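Local coordinates for protein terminal oxygenase component of carbazole 1,9a-dioxygenase (Sphingomonas, PDB 3GKQ) that probably catalyses the dioxygenation of carbazole, using a Rieske [2Fe-2S] cluster and a mononuclear nonheme iron to deliver electrons and activate oxygen, at residues Tyr33-Ser38 against Val56-Val61; Val65-Asp70 against Val136-Gly141. All coordinates share one frame; numbering follows the deposited sequence.

Contact 1 of 2, residues Tyr33-Ser38 against Val56-Val61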
loop_
_atom_site.group_PDB
_atom_site.type_symbol
_atom_site.label_atom_id
_atom_site.label_comp_id
_atom_site.label_asym_id
_atom_site.label_seq_id
_atom_site.Cartn_x
_atom_site.Cartn_y
_atom_site.Cartn_z
ATOM N N TYR A 33 12.699 14.290 -23.927
ATOM C CA TYR A 33 12.178 14.719 -22.638
ATOM C C TYR A 33 13.319 15.210 -21.756
ATOM O O TYR A 33 14.368 14.577 -21.686
ATOM C CB TYR A 33 11.499 13.551 -21.915
ATOM C CG TYR A 33 10.205 13.070 -22.534
ATOM C CD1 TYR A 33 8.992 13.701 -22.246
ATOM C CD2 TYR A 33 10.191 11.976 -23.397
ATOM C CE1 TYR A 33 7.795 13.248 -22.802
ATOM C CE2 TYR A 33 9.007 11.515 -23.958
ATOM C CZ TYR A 33 7.812 12.155 -23.656
ATOM O OH TYR A 33 6.644 11.696 -24.211
ATOM N N PRO A 34 13.133 16.354 -21.084
ATOM C CA PRO A 34 14.180 16.876 -20.202
ATOM C C PRO A 34 14.037 16.105 -18.888
ATOM O O PRO A 34 12.918 15.850 -18.445
ATOM C CB PRO A 34 13.805 18.349 -20.063
ATOM C CG PRO A 34 12.302 18.312 -20.104
ATOM C CD PRO A 34 12.023 17.317 -21.223
ATOM N N VAL A 35 15.146 15.728 -18.261
ATOM C CA VAL A 35 15.056 14.962 -17.023
ATOM C C VAL A 35 15.765 15.570 -15.824
ATOM O O VAL A 35 15.430 15.258 -14.678
ATOM C CB VAL A 35 15.604 13.532 -17.210
ATOM C CG1 VAL A 35 14.784 12.798 -18.256
ATOM C CG2 VAL A 35 17.071 13.584 -17.626
ATOM N N ARG A 36 16.734 16.443 -16.077
ATOM C CA ARG A 36 17.483 17.043 -14.983
ATOM C C ARG A 36 18.157 18.340 -15.442
ATOM O O ARG A 36 18.320 18.580 -16.643
ATOM C CB ARG A 36 18.543 16.034 -14.510
ATOM C CG ARG A 36 18.821 16.014 -13.016
ATOM C CD ARG A 36 18.202 14.809 -12.315
ATOM N NE ARG A 36 16.753 14.915 -12.220
ATOM C CZ ARG A 36 15.973 14.046 -11.585
ATOM N NH1 ARG A 36 16.497 12.990 -10.972
ATOM N NH2 ARG A 36 14.662 14.232 -11.563
ATOM N N LEU A 37 18.529 19.184 -14.485
ATOM C CA LEU A 37 19.219 20.428 -14.802
ATOM C C LEU A 37 20.687 20.058 -15.007
ATOM O O LEU A 37 21.200 19.175 -14.321
ATOM C CB LEU A 37 19.089 21.424 -13.643
ATOM C CG LEU A 37 17.664 21.785 -13.216
ATOM C CD1 LEU A 37 17.698 22.684 -11.993
ATOM C CD2 LEU A 37 16.948 22.469 -14.367
ATOM N N SER A 38 21.356 20.719 -15.946
ATOM C CA SER A 38 22.763 20.433 -16.224
ATOM C C SER A 38 23.623 20.370 -14.964
ATOM O O SER A 38 24.464 19.482 -14.821
ATOM C CB SER A 38 23.349 21.483 -17.174
ATOM O OG SER A 38 22.815 21.356 -18.477
ATOM N N VAL A 56 16.969 5.027 -15.776
ATOM C CA VAL A 56 18.180 5.406 -16.492
ATOM C C VAL A 56 19.264 5.941 -15.557
ATOM O O VAL A 56 18.963 6.518 -14.514
ATOM C CB VAL A 56 17.840 6.487 -17.552
ATOM C CG1 VAL A 56 19.070 6.838 -18.375
ATOM C CG2 VAL A 56 16.707 5.983 -18.455
ATOM N N LEU A 57 20.525 5.731 -15.927
ATOM C CA LEU A 57 21.644 6.215 -15.123
ATOM C C LEU A 57 22.432 7.216 -15.963
ATOM O O LEU A 57 22.882 6.898 -17.068
ATOM C CB LEU A 57 22.569 5.065 -14.713
ATOM C CG LEU A 57 23.083 5.035 -13.264
ATOM C CD1 LEU A 57 24.372 4.226 -13.228
ATOM C CD2 LEU A 57 23.325 6.438 -12.716
ATOM N N LEU A 58 22.596 8.422 -15.436
ATOM C CA LEU A 58 23.322 9.472 -16.144
ATOM C C LEU A 58 24.707 9.707 -15.545
ATOM O O LEU A 58 24.939 9.454 -14.368
ATOM C CB LEU A 58 22.543 10.788 -16.072
ATOM C CG LEU A 58 21.059 10.811 -16.440
ATOM C CD1 LEU A 58 20.496 12.195 -16.132
ATOM C CD2 LEU A 58 20.879 10.462 -17.903
ATOM N N ASN A 59 25.624 10.195 -16.371
ATOM C CA ASN A 59 26.967 10.516 -15.912
ATOM C C ASN A 59 27.614 11.453 -16.913
ATOM O O ASN A 59 27.297 11.424 -18.105
ATOM C CB ASN A 59 27.825 9.260 -15.741
ATOM C CG ASN A 59 29.146 9.553 -15.035
ATOM O OD1 ASN A 59 29.230 10.462 -14.201
ATOM N ND2 ASN A 59 30.175 8.774 -15.350
ATOM N N ARG A 60 28.505 12.299 -16.414
ATOM C CA ARG A 60 29.213 13.244 -17.258
ATOM C C ARG A 60 30.683 12.841 -17.288
ATOM O O ARG A 60 31.354 12.815 -16.254
ATOM C CB ARG A 60 29.041 14.656 -16.699
ATOM C CG ARG A 60 29.845 15.726 -17.404
ATOM C CD ARG A 60 29.310 17.099 -17.044
ATOM N NE ARG A 60 28.674 17.700 -18.206
ATOM C CZ ARG A 60 27.451 18.215 -18.222
ATOM N NH1 ARG A 60 26.694 18.214 -17.132
ATOM N NH2 ARG A 60 26.988 18.731 -19.344
ATOM N N VAL A 61 31.163 12.494 -18.477
ATOM C CA VAL A 61 32.547 12.072 -18.665
ATOM C C VAL A 61 33.212 13.015 -19.658
ATOM O O VAL A 61 32.793 13.111 -20.816
ATOM C CB VAL A 61 32.614 10.632 -19.207
ATOM C CG1 VAL A 61 34.066 10.182 -19.315
ATOM C CG2 VAL A 61 31.833 9.700 -18.291
#

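Contact 2 of 2, residues Val65-Asp70 against Val136-Gly141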
loop_
_atom_site.group_PDB
_atom_site.type_symbol
_atom_site.label_atom_id
_atom_site.label_comp_id
_atom_site.label_asym_id
_atom_site.label_seq_id
_atom_site.Cartn_x
_atom_site.Cartn_y
_atom_site.Cartn_z
ATOM N N VAL A 65 27.597 14.318 -21.348
ATOM C CA VAL A 65 26.594 13.534 -20.629
ATOM C C VAL A 65 26.228 12.255 -21.369
ATOM O O VAL A 65 25.939 12.276 -22.563
ATOM C CB VAL A 65 25.284 14.344 -20.400
ATOM C CG1 VAL A 65 24.274 13.498 -19.617
ATOM C CG2 VAL A 65 25.585 15.627 -19.647
ATOM N N HIS A 66 26.256 11.140 -20.648
ATOM C CA HIS A 66 25.898 9.849 -21.221
ATOM C C HIS A 66 24.749 9.270 -20.403
ATOM O O HIS A 66 24.594 9.590 -19.223
ATOM C CB HIS A 66 27.095 8.897 -21.197
ATOM C CG HIS A 66 28.221 9.328 -22.085
ATOM N ND1 HIS A 66 28.103 9.385 -23.457
ATOM C CD2 HIS A 66 29.474 9.748 -21.795
ATOM C CE1 HIS A 66 29.238 9.822 -23.976
ATOM N NE2 HIS A 66 30.086 10.050 -22.990
ATOM N N ALA A 67 23.944 8.424 -21.039
ATOM C CA ALA A 67 22.798 7.812 -20.377
ATOM C C ALA A 67 22.668 6.339 -20.766
ATOM O O ALA A 67 22.642 6.002 -21.946
ATOM C CB ALA A 67 21.528 8.568 -20.751
ATOM N N ILE A 68 22.584 5.474 -19.760
ATOM C CA ILE A 68 22.459 4.040 -19.972
ATOM C C ILE A 68 21.330 3.481 -19.104
ATOM O O ILE A 68 20.934 4.096 -18.110
ATOM C CB ILE A 68 23.759 3.292 -19.573
ATOM C CG1 ILE A 68 24.072 3.567 -18.096
ATOM C CG2 ILE A 68 24.924 3.728 -20.472
ATOM C CD1 ILE A 68 25.275 2.806 -17.542
ATOM N N ALA A 69 20.818 2.314 -19.486
ATOM C CA ALA A 69 19.771 1.658 -18.714
ATOM C C ALA A 69 20.358 1.370 -17.332
ATOM O O ALA A 69 21.474 0.855 -17.222
ATOM C CB ALA A 69 19.356 0.354 -19.394
ATOM N N ASP A 70 19.604 1.693 -16.284
ATOM C CA ASP A 70 20.068 1.495 -14.912
ATOM C C ASP A 70 19.751 0.094 -14.385
ATOM O O ASP A 70 19.092 -0.068 -13.357
ATOM C CB ASP A 70 19.441 2.568 -14.011
ATOM C CG ASP A 70 20.103 2.665 -12.647
ATOM O OD1 ASP A 70 21.146 2.015 -12.427
ATOM O OD2 ASP A 70 19.583 3.417 -11.790
ATOM N N VAL A 136 19.160 18.625 -19.491
ATOM C CA VAL A 136 19.628 17.408 -20.137
ATOM C C VAL A 136 18.398 16.676 -20.666
ATOM O O VAL A 136 17.545 16.241 -19.889
ATOM C CB VAL A 136 20.390 16.492 -19.145
ATOM C CG1 VAL A 136 19.604 16.350 -17.857
ATOM C CG2 VAL A 136 20.605 15.115 -19.764
ATOM N N PHE A 137 18.298 16.565 -21.987
ATOM C CA PHE A 137 17.180 15.876 -22.627
ATOM C C PHE A 137 17.579 14.463 -23.038
ATOM O O PHE A 137 18.701 14.234 -23.501
ATOM C CB PHE A 137 16.727 16.608 -23.893
ATOM C CG PHE A 137 16.108 17.950 -23.644
ATOM C CD1 PHE A 137 16.904 19.063 -23.381
ATOM C CD2 PHE A 137 14.728 18.110 -23.708
ATOM C CE1 PHE A 137 16.332 20.319 -23.191
ATOM C CE2 PHE A 137 14.143 19.360 -23.518
ATOM C CZ PHE A 137 14.948 20.469 -23.259
ATOM N N LEU A 138 16.657 13.521 -22.874
ATOM C CA LEU A 138 16.899 12.142 -23.271
ATOM C C LEU A 138 15.861 11.764 -24.319
ATOM O O LEU A 138 14.712 12.206 -24.245
ATOM C CB LEU A 138 16.752 11.190 -22.086
ATOM C CG LEU A 138 17.636 11.366 -20.854
ATOM C CD1 LEU A 138 17.360 10.217 -19.889
ATOM C CD2 LEU A 138 19.105 11.394 -21.257
ATOM N N PHE A 139 16.261 10.966 -25.301
ATOM C CA PHE A 139 15.312 10.511 -26.308
ATOM C C PHE A 139 14.886 9.106 -25.887
ATOM O O PHE A 139 15.725 8.223 -25.715
ATOM C CB PHE A 139 15.948 10.455 -27.697
ATOM C CG PHE A 139 14.971 10.114 -28.791
ATOM C CD1 PHE A 139 14.078 11.068 -29.265
ATOM C CD2 PHE A 139 14.923 8.826 -29.325
ATOM C CE1 PHE A 139 13.146 10.753 -30.253
ATOM C CE2 PHE A 139 13.995 8.498 -30.315
ATOM C CZ PHE A 139 13.103 9.466 -30.780
ATOM N N VAL A 140 13.586 8.910 -25.700
ATOM C CA VAL A 140 13.066 7.610 -25.303
ATOM C C VAL A 140 12.311 7.031 -26.486
ATOM O O VAL A 140 11.229 7.504 -26.832
ATOM C CB VAL A 140 12.101 7.727 -24.108
ATOM C CG1 VAL A 140 11.592 6.341 -23.711
ATOM C CG2 VAL A 140 12.807 8.395 -22.934
ATOM N N GLY A 141 12.889 6.012 -27.111
ATOM C CA GLY A 141 12.250 5.404 -28.262
ATOM C C GLY A 141 13.159 4.407 -28.950
ATOM O O GLY A 141 14.270 4.148 -28.484
#

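Contact 1 of 2, residues Tyr33-Ser38 against Val56-Val61
The planar guanidinium of Arg60 meets Ser38 at its edge: the backbone O of Ser38 lies near the plane of the group, 3.5 Å from NH1, a long approach. The methyl CG2 of Val65, from the neighbouring strand, lies over one face, 3.4 Å from NH2 of Arg60. The long arginine chain leaves the strand with CG anti to the backbone N (chi1 174°) and bends at chi3, which carries its head across to the turn that follows strand 31-35. There its nitrogens have other partners: NH2 forms a salt bridge to Glu131, NH1 a hydrogen bond to the O of Val41, and NE one to the O of Gly63. Glu131 also accepts a hydrogen bond from the hydroxyl of Ser38, a short polar residue suited to the turn.

Deeper in, the contact becomes apolar. CG2 of Val35 meets CD1 of Leu58 at 4.0 Å, the two side chains crossing obliquely. Val35, branched at CB, sends CG2 toward Leu58 from a place between its backbone N and carbonyl carbon, and Leu58, one carbon longer, covers the remaining distance from the facing sheet of the Rieske domain. The chemistry thus grades from a buried aliphatic pair to a partly exposed charged end, where one carboxylate serves both segments and probably offsets the charge of Arg60.

Contact 2 of 2, residues Val65-Asp70 against Val136-Gly141
Two three-stranded antiparallel sheets of the Rieske region face each other here, and Val65 and Ala67 on strand 64-69 of one meet Val136 and Leu138 on central strand 135-140 of the other. The two strands run in roughly the same sense, with Val65 opposite Val136 and Ala67 opposite Leu138; the CA atoms of Ala67 and Leu138 are 7.9 Å apart, a spacing that suits side chains meeting between sheets.

CG1 of Val65 touches CG2 of Val136 at 4.0 Å, and the two side chains cross at about a right angle. Each valine uses the methyl anti to its own backbone N (chi1 -179° for CG1 of Val65), so one branch from either side projects into the interface. One step along, CB of Ala67 lies 3.8 Å from CD2 of Leu138. The bond from CA to CB of Leu138 does not aim straight at the other strand; chi1 of -59° places CG, and with CD1 extended along the chain the other branch, CD2, is the one turned to the alanine methyl. A small residue at 67 and a long one at 138 therefore share the gap unequally, whereas the two valines divide theirs more evenly.

Val129 packs against Val65, Ala67 and Leu138. All four touching residues are buried, and their contacts are wholly aliphatic, so the sheets are joined here by van der Waals contact and the exclusion of water, while the backbone of 65-70 bonds to Asn59 and Leu57 on one flank and to Tyr127 and Lys125 elsewhere.

Overall arrangement
Contacts 1 and 2 are two parts of one interface between the same pair of sheets, with centres about 7 Å apart. Strands 54-61 and 64-69 follow each other in the chain and pair through the backbone, with probable hydrogen bonds from Leu57 N to Ile68 O and from His66 N to Asn59 O, both 2.8 Å. On the other side, strands 31-35 and 135-140 are neighbours. Val35, Leu58, Ala67 and Leu138 close a circuit of side chains, since Leu58 also packs on Ala67 and Leu138 on Val35. Neither contact forms a metal site, although strand 64-69 leads toward the cluster ligands Cys72 and His74.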